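Local coordinates for protein vanadium-dependent haloperoxidase (PDB 4CIT) that probably uses a vanadate cofactor to catalyse the peroxide-dependent oxidation of halides, iodide above all, at residues A112-I124 with K153-M167. Numbering follows the deposited sequence.
Sequences AVVAHMELSKRLI and KAYGLQVADHIGEWM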
ATOM      1  N   ALA A 112      12.417  14.619 -11.006  1.00  9.22           N
ATOM      2  CA  ALA A 112      11.354  13.826 -10.320  1.00  9.23           C
ATOM      3  C   ALA A 112      11.937  12.512  -9.806  1.00 10.15           C
ATOM      4  O   ALA A 112      11.601  12.124  -8.676  1.00  9.70           O
ATOM      5  CB  ALA A 112      10.192  13.595 -11.250  1.00  9.97           C
ATOM      6  N   VAL A 113      12.733  11.795 -10.615  1.00  9.36           N
ATOM      7  CA  VAL A 113      13.391  10.543 -10.171  1.00 10.38           C
ATOM      8  C   VAL A 113      14.358  10.801  -9.014  1.00 10.14           C
ATOM      9  O   VAL A 113      14.395  10.056  -8.048  1.00 10.18           O
ATOM     10  CB  VAL A 113      14.045   9.711 -11.294  1.00 11.13           C
ATOM     11  CG1 VAL A 113      14.634   8.459 -10.679  1.00 12.65           C
ATOM     12  CG2 VAL A 113      12.946   9.416 -12.343  1.00 13.90           C
ATOM     13  N   VAL A 114      15.077  11.886  -9.071  1.00  9.92           N
ATOM     14  CA  VAL A 114      16.029  12.245  -8.019  1.00  9.31           C
ATOM     15  C   VAL A 114      15.280  12.476  -6.731  1.00  9.39           C
ATOM     16  O   VAL A 114      15.653  11.972  -5.678  1.00 10.14           O
ATOM     17  CB  VAL A 114      16.810  13.552  -8.425  1.00  9.61           C
ATOM     18  CG1 VAL A 114      17.448  14.233  -7.232  1.00 10.55           C
ATOM     19  CG2 VAL A 114      17.961  13.246  -9.388  1.00  9.65           C
ATOM     20  N   ALA A 115      14.184  13.253  -6.809  1.00  8.16           N
ATOM     21  CA  ALA A 115      13.321  13.485  -5.589  1.00  8.54           C
ATOM     22  C   ALA A 115      12.791  12.153  -4.990  1.00  8.17           C
ATOM     23  O   ALA A 115      12.830  11.940  -3.744  1.00  9.67           O
ATOM     24  CB  ALA A 115      12.217  14.445  -5.936  1.00  8.86           C
ATOM     25  N   HIS A 116      12.288  11.291  -5.876  1.00  7.79           N
ATOM     26  CA  HIS A 116      11.700   9.993  -5.471  1.00  9.03           C
ATOM     27  C   HIS A 116      12.781   9.158  -4.714  1.00  9.82           C
ATOM     28  O   HIS A 116      12.536   8.639  -3.622  1.00  9.92           O
ATOM     29  CB  HIS A 116      11.163   9.262  -6.667  1.00  9.18           C
ATOM     30  CG  HIS A 116      10.377   8.069  -6.319  1.00  9.44           C
ATOM     31  ND1 HIS A 116      10.959   6.894  -5.905  1.00  9.79           N
ATOM     32  CD2 HIS A 116       9.027   7.869  -6.276  1.00  9.93           C
ATOM     33  CE1 HIS A 116       9.995   6.037  -5.569  1.00 11.02           C
ATOM     34  NE2 HIS A 116       8.823   6.598  -5.820  1.00 10.54           N
ATOM     35  N   MET A 117      13.989   9.047  -5.313  1.00  9.60           N
ATOM     36  CA  MET A 117      15.022   8.262  -4.685  1.00  9.48           C
ATOM     37  C   MET A 117      15.466   8.852  -3.380  1.00  9.66           C
ATOM     38  O   MET A 117      15.708   8.141  -2.417  1.00 11.55           O
ATOM     39  CB  MET A 117      16.216   8.067  -5.625  1.00  9.25           C
ATOM     40  CG  MET A 117      15.904   7.293  -6.847  1.00  9.24           C
ATOM     41  SD  MET A 117      17.313   6.775  -7.942  1.00  7.33           S
ATOM     42  CE  MET A 117      17.831   8.414  -8.477  1.00  9.86           C
ATOM     43  N   GLU A 118      15.624  10.177  -3.333  1.00 10.29           N
ATOM     44  CA  GLU A 118      16.112  10.786  -2.101  1.00 10.84           C
ATOM     45  C   GLU A 118      15.117  10.582  -0.933  1.00 11.08           C
ATOM     46  O   GLU A 118      15.489  10.188   0.159  1.00 10.53           O
ATOM     47  CB  GLU A 118      16.239  12.344  -2.309  1.00 10.30           C
ATOM     48  CG  GLU A 118      16.443  13.182  -1.057  1.00 11.23           C
ATOM     49  CD  GLU A 118      17.678  12.879  -0.246  1.00 14.51           C
ATOM     50  OE1 GLU A 118      18.594  12.217  -0.716  1.00 15.65           O
ATOM     51  OE2 GLU A 118      17.654  13.165   0.985  1.00 16.98           O
ATOM     52  N   LEU A 119      13.802  10.773  -1.184  1.00 10.30           N
ATOM     53  CA  LEU A 119      12.825  10.549  -0.111  1.00 10.66           C
ATOM     54  C   LEU A 119      12.682   9.085   0.236  1.00 10.19           C
ATOM     55  O   LEU A 119      12.557   8.756   1.424  1.00 10.90           O
ATOM     56  CB  LEU A 119      11.467  11.152  -0.441  1.00 10.58           C
ATOM     57  CG  LEU A 119      11.590  12.651  -0.502  1.00 11.94           C
ATOM     58  CD1 LEU A 119      10.273  13.174  -0.829  1.00 14.60           C
ATOM     59  CD2 LEU A 119      11.978  13.279   0.820  1.00 15.55           C
ATOM     60  N   SER A 120      12.733   8.226  -0.765  1.00  9.65           N
ATOM     61  CA  SER A 120      12.709   6.795  -0.516  1.00 10.48           C
ATOM     62  C   SER A 120      13.882   6.388   0.454  1.00 11.25           C
ATOM     63  O   SER A 120      13.674   5.681   1.410  1.00 12.02           O
ATOM     64  CB  SER A 120      12.800   6.020  -1.751  1.00 10.54           C
ATOM     65  OG  SER A 120      11.636   6.151  -2.528  1.00 10.86           O
ATOM     66  N   LYS A 121      15.077   6.902   0.188  1.00 11.76           N
ATOM     67  CA  LYS A 121      16.265   6.700   1.011  1.00 12.25           C
ATOM     68  C   LYS A 121      16.010   7.171   2.410  1.00 12.32           C
ATOM     69  O   LYS A 121      16.361   6.452   3.352  1.00 11.62           O
ATOM     70  CB  LYS A 121      17.451   7.436   0.432  1.00 13.08           C
ATOM     71  CG  LYS A 121      18.806   7.242   1.070  1.00 15.99           C
ATOM     72  CD  LYS A 121      19.670   8.476   0.822  1.00 16.69           C
ATOM     73  CE  LYS A 121      19.250   9.594   1.772  1.00 17.99           C
ATOM     74  NZ  LYS A 121      19.960  10.875   1.423  1.00 22.78           N
ATOM     75  N   ARG A 122      15.430   8.342   2.602  1.00 12.68           N
ATOM     76  CA  ARG A 122      15.143   8.814   3.936  1.00 14.01           C
ATOM     77  C   ARG A 122      14.168   7.939   4.723  1.00 15.68           C
ATOM     78  O   ARG A 122      14.273   7.906   5.960  1.00 16.31           O
ATOM     79  CB  ARG A 122      14.612  10.218   3.924  1.00 14.41           C
ATOM     80  CG  ARG A 122      15.537  11.237   3.382  1.00 15.52           C
ATOM     81  CD  ARG A 122      14.984  12.626   3.630  1.00 17.29           C
ATOM     82  NE  ARG A 122      15.568  13.575   2.710  1.00 16.35           N
ATOM     83  CZ  ARG A 122      15.274  14.875   2.756  1.00 18.20           C
ATOM     84  NH1 ARG A 122      14.418  15.345   3.690  1.00 17.91           N
ATOM     85  NH2 ARG A 122      15.832  15.703   1.880  1.00 17.05           N
ATOM     86  N   LEU A 123      13.292   7.252   4.032  1.00 13.97           N
ATOM     87  CA  LEU A 123      12.162   6.521   4.668  1.00 14.08           C
ATOM     88  C   LEU A 123      12.487   5.048   4.991  1.00 15.68           C
ATOM     89  O   LEU A 123      11.744   4.407   5.696  1.00 17.88           O
ATOM     90  CB  LEU A 123      10.968   6.592   3.738  1.00 13.41           C
ATOM     91  CG  LEU A 123      10.270   7.904   3.711  1.00 14.87           C
ATOM     92  CD1 LEU A 123       9.393   8.041   2.426  1.00 14.61           C
ATOM     93  CD2 LEU A 123       9.449   8.006   4.963  1.00 15.76           C
ATOM     94  N   ILE A 124      13.609   4.551   4.518  1.00 16.53           N
ATOM     95  CA  ILE A 124      14.072   3.219   4.912  1.00 15.62           C
ATOM     96  C   ILE A 124      15.299   3.256   5.816  1.00 18.52           C
ATOM     97  O   ILE A 124      15.853   4.269   6.013  1.00 17.38           O
ATOM     98  CB  ILE A 124      14.191   2.216   3.741  1.00 15.39           C
ATOM     99  CG1 ILE A 124      14.966   2.680   2.530  1.00 16.16           C
ATOM    100  CG2 ILE A 124      12.833   1.835   3.237  1.00 16.44           C
ATOM    101  CD1 ILE A 124      16.376   3.010   2.807  1.00 18.17           C
ATOM    102  N   LYS A 153      19.415  17.532 -10.894  1.00 10.73           N
ATOM    103  CA  LYS A 153      19.555  16.984  -9.533  1.00 11.37           C
ATOM    104  C   LYS A 153      19.315  17.978  -8.430  1.00 11.65           C
ATOM    105  O   LYS A 153      18.634  17.721  -7.414  1.00 11.35           O
ATOM    106  CB  LYS A 153      20.960  16.369  -9.366  1.00 13.10           C
ATOM    107  CG  LYS A 153      21.211  15.908  -7.935  1.00 15.30           C
ATOM    108  CD  LYS A 153      22.537  15.175  -7.740  1.00 18.96           C
ATOM    109  CE  LYS A 153      23.706  16.009  -7.979  1.00 24.60           C
ATOM    110  NZ  LYS A 153      24.190  16.325  -6.602  1.00 31.61           N
ATOM    111  N   ALA A 154      19.873  19.195  -8.611  1.00 12.24           N
ATOM    112  CA  ALA A 154      19.709  20.248  -7.650  1.00 13.05           C
ATOM    113  C   ALA A 154      18.243  20.604  -7.429  1.00 11.74           C
ATOM    114  O   ALA A 154      17.828  20.831  -6.283  1.00 11.73           O
ATOM    115  CB  ALA A 154      20.530  21.485  -8.046  1.00 16.06           C
ATOM    116  N   TYR A 155      17.456  20.652  -8.477  1.00 11.67           N
ATOM    117  CA  TYR A 155      16.030  20.989  -8.368  1.00 11.67           C
ATOM    118  C   TYR A 155      15.310  19.825  -7.670  1.00 10.74           C
ATOM    119  O   TYR A 155      14.469  20.078  -6.796  1.00 10.56           O
ATOM    120  CB  TYR A 155      15.416  21.307  -9.693  1.00 11.13           C
ATOM    121  CG  TYR A 155      13.962  21.692  -9.633  1.00 11.12           C
ATOM    122  CD1 TYR A 155      13.528  22.641  -8.763  1.00 11.50           C
ATOM    123  CD2 TYR A 155      13.046  21.034 -10.375  1.00 10.54           C
ATOM    124  CE1 TYR A 155      12.202  22.931  -8.651  1.00 11.79           C
ATOM    125  CE2 TYR A 155      11.686  21.310 -10.264  1.00 10.75           C
ATOM    126  CZ  TYR A 155      11.294  22.206  -9.375  1.00 11.78           C
ATOM    127  OH  TYR A 155       9.979  22.552  -9.212  1.00 13.60           O
ATOM    128  N   GLY A 156      15.562  18.610  -8.118  1.00 11.18           N
ATOM    129  CA  GLY A 156      14.989  17.417  -7.449  1.00 10.14           C
ATOM    130  C   GLY A 156      15.226  17.363  -5.934  1.00  9.60           C
ATOM    131  O   GLY A 156      14.322  17.076  -5.151  1.00  9.09           O
ATOM    132  N   LEU A 157      16.436  17.710  -5.505  1.00 10.58           N
ATOM    133  CA  LEU A 157      16.778  17.748  -4.130  1.00 10.68           C
ATOM    134  C   LEU A 157      16.135  18.923  -3.377  1.00 10.82           C
ATOM    135  O   LEU A 157      15.744  18.767  -2.200  1.00 10.01           O
ATOM    136  CB  LEU A 157      18.286  17.693  -3.937  1.00 11.17           C
ATOM    137  CG  LEU A 157      19.046  16.407  -4.410  1.00 10.97           C
ATOM    138  CD1 LEU A 157      20.537  16.565  -4.130  1.00 12.16           C
ATOM    139  CD2 LEU A 157      18.532  15.148  -3.756  1.00 12.95           C
ATOM    140  N   GLN A 158      15.965  20.060  -4.024  1.00 12.03           N
ATOM    141  CA  GLN A 158      15.246  21.155  -3.412  1.00 13.57           C
ATOM    142  C   GLN A 158      13.810  20.791  -3.152  1.00 12.07           C
ATOM    143  O   GLN A 158      13.264  21.094  -2.091  1.00 11.29           O
ATOM    144  CB  GLN A 158      15.345  22.436  -4.279  1.00 14.95           C
ATOM    145  CG  GLN A 158      14.756  23.617  -3.686  1.00 19.17           C
ATOM    146  CD  GLN A 158      14.726  24.786  -4.691  1.00 21.63           C
ATOM    147  OE1 GLN A 158      14.876  24.606  -5.899  1.00 21.51           O
ATOM    148  NE2 GLN A 158      14.484  25.956  -4.177  1.00 20.94           N
ATOM    149  N   VAL A 159      13.186  20.173  -4.124  1.00 10.39           N
ATOM    150  CA  VAL A 159      11.779  19.704  -3.938  1.00 10.59           C
ATOM    151  C   VAL A 159      11.727  18.636  -2.809  1.00 10.58           C
ATOM    152  O   VAL A 159      10.814  18.655  -2.005  1.00  9.90           O
ATOM    153  CB  VAL A 159      11.170  19.236  -5.242  1.00 10.98           C
ATOM    154  CG1 VAL A 159       9.787  18.608  -4.970  1.00 12.67           C
ATOM    155  CG2 VAL A 159      11.083  20.414  -6.247  1.00 11.37           C
ATOM    156  N   ALA A 160      12.615  17.655  -2.800  1.00 10.77           N
ATOM    157  CA  ALA A 160      12.641  16.660  -1.769  1.00 10.66           C
ATOM    158  C   ALA A 160      12.777  17.289  -0.415  1.00 11.48           C
ATOM    159  O   ALA A 160      12.146  16.811   0.554  1.00 12.92           O
ATOM    160  CB  ALA A 160      13.811  15.670  -1.977  1.00 11.39           C
ATOM    161  N   ASP A 161      13.532  18.406  -0.272  1.00 11.55           N
ATOM    162  CA  ASP A 161      13.640  19.017   0.995  1.00 12.92           C
ATOM    163  C   ASP A 161      12.293  19.602   1.400  1.00 11.95           C
ATOM    164  O   ASP A 161      11.962  19.597   2.586  1.00 13.49           O
ATOM    165  CB  ASP A 161      14.709  20.139   1.105  1.00 17.27           C
ATOM    166  CG  ASP A 161      16.169  19.585   1.038  1.00 21.06           C
ATOM    167  OD1 ASP A 161      16.457  18.359   1.381  1.00 21.42           O
ATOM    168  OD2 ASP A 161      17.026  20.385   0.608  1.00 23.26           O
ATOM    169  N   HIS A 162      11.564  20.173   0.453  1.00 11.58           N
ATOM    170  CA  HIS A 162      10.295  20.787   0.767  1.00 11.56           C
ATOM    171  C   HIS A 162       9.333  19.712   1.240  1.00 11.27           C
ATOM    172  O   HIS A 162       8.599  19.861   2.267  1.00 10.74           O
ATOM    173  CB  HIS A 162       9.782  21.654  -0.392  1.00 13.80           C
ATOM    174  CG  HIS A 162       8.391  22.190  -0.186  1.00 14.46           C
ATOM    175  ND1 HIS A 162       8.167  23.404   0.402  1.00 15.71           N
ATOM    176  CD2 HIS A 162       7.165  21.705  -0.532  1.00 14.88           C
ATOM    177  CE1 HIS A 162       6.866  23.640   0.469  1.00 15.66           C
ATOM    178  NE2 HIS A 162       6.231  22.623  -0.118  1.00 15.91           N
ATOM    179  N   ILE A 163       9.232  18.673   0.427  1.00 10.32           N
ATOM    180  CA  ILE A 163       8.320  17.599   0.736  1.00 11.98           C
ATOM    181  C   ILE A 163       8.729  16.894   2.048  1.00 12.43           C
ATOM    182  O   ILE A 163       7.847  16.586   2.903  1.00 12.38           O
ATOM    183  CB  ILE A 163       8.236  16.618  -0.412  1.00 12.59           C
ATOM    184  CG1 ILE A 163       7.722  17.376  -1.650  1.00 13.28           C
ATOM    185  CG2 ILE A 163       7.438  15.395   0.038  1.00 12.61           C
ATOM    186  CD1 ILE A 163       6.269  17.778  -1.626  1.00 14.44           C
ATOM    187  N   GLY A 164      10.032  16.787   2.268  1.00 12.04           N
ATOM    188  CA  GLY A 164      10.567  16.241   3.551  1.00 13.35           C
ATOM    189  C   GLY A 164      10.123  17.021   4.805  1.00 12.94           C
ATOM    190  O   GLY A 164       9.777  16.437   5.815  1.00 13.51           O
ATOM    191  N   GLU A 165      10.077  18.342   4.715  1.00 13.24           N
ATOM    192  CA  GLU A 165       9.638  19.134   5.815  1.00 14.18           C
ATOM    193  C   GLU A 165       8.180  18.807   6.171  1.00 14.00           C
ATOM    194  O   GLU A 165       7.881  18.772   7.348  1.00 13.82           O
ATOM    195  CB  GLU A 165       9.754  20.634   5.566  1.00 17.74           C
ATOM    196  CG  GLU A 165      11.203  21.050   5.580  1.00 26.27           C
ATOM    197  CD  GLU A 165      11.398  22.541   5.215  1.00 35.24           C
ATOM    198  OE1 GLU A 165      10.447  23.354   5.385  1.00 41.38           O
ATOM    199  OE2 GLU A 165      12.532  22.883   4.783  1.00 51.47           O
ATOM    200  N   TRP A 166       7.334  18.657   5.151  1.00 12.52           N
ATOM    201  CA  TRP A 166       5.913  18.346   5.320  1.00 11.42           C
ATOM    202  C   TRP A 166       5.773  16.915   5.870  1.00 11.51           C
ATOM    203  O   TRP A 166       4.956  16.717   6.819  1.00 10.78           O
ATOM    204  CB  TRP A 166       5.230  18.455   3.972  1.00 11.30           C
ATOM    205  CG  TRP A 166       3.854  17.916   3.887  1.00  9.55           C
ATOM    206  CD1 TRP A 166       2.741  18.362   4.532  1.00  9.79           C
ATOM    207  CD2 TRP A 166       3.444  16.981   2.935  1.00 10.19           C
ATOM    208  NE1 TRP A 166       1.658  17.683   4.095  1.00  9.78           N
ATOM    209  CE2 TRP A 166       2.047  16.815   3.103  1.00 10.12           C
ATOM    210  CE3 TRP A 166       4.142  16.248   1.953  1.00  9.61           C
ATOM    211  CZ2 TRP A 166       1.309  15.971   2.341  1.00  9.68           C
ATOM    212  CZ3 TRP A 166       3.391  15.366   1.184  1.00 11.06           C
ATOM    213  CH2 TRP A 166       1.954  15.306   1.348  1.00 10.12           C
ATOM    214  N   MET A 167       6.533  15.956   5.328  1.00 10.59           N
ATOM    215  CA  MET A 167       6.405  14.540   5.771  1.00 12.58           C
ATOM    216  C   MET A 167       6.808  14.413   7.243  1.00 12.97           C
ATOM    217  O   MET A 167       6.252  13.621   8.023  1.00 12.81           O
ATOM    218  CB  MET A 167       7.383  13.735   4.888  1.00 12.99           C
ATOM    219  CG  MET A 167       7.813  12.363   5.240  1.00 16.47           C
ATOM    220  SD  MET A 167       8.961  11.835   3.846  1.00 14.05           S
ATOM    221  CE  MET A 167      10.589  12.144   4.598  1.00 16.56           C
TER
HETATM  222  O   HOH W   1      13.542  18.019   4.230  1.00 20.23           O
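Segments 112-123 and 153-167, each part of a longer helix, run in the same general direction and pack closely, crossing at -46° with their axes 7.5 Å apart, well out from the centre of this mainly helical haloperoxidase. The close approach is made where residues are small: Ala115 CB rests 3.5 Å from Gly156 O, and Val114 CG1 lies 4.0 Å from Gly156 CA. That same Val114 CG1, held anti to the backbone N, meets Leu157 CD2 at 3.8 Å. Further along, knobs-into-holes packing runs both ways: Leu119 enters the hole formed by Ala160, Ile163, Gly164 and Met167, its CD1 3.7 Å from Ile163 CG2, while Ala160 sits among Ala115, Glu118, Leu119 and Arg122. Helix 59-80 backs Leu119 through Ala72. Charge closes the partly exposed flank. Arg122, extended from CG to NE, makes a salt bridge within its helix, NE to Glu118 OE2 (2.7 Å), and a bent one across, NH2 to Asp161 OD1 (2.8 Å, 138°), the planes 40° apart; NH1 reaches Asp161 O through a water. Leu119 CD2 lies over one guanidinium face, displaced toward its rim. A leucine in place of Arg122 would probably leave Asp161 without its cross-helix mate and Glu118 with Lys121 as its remaining partner in the network.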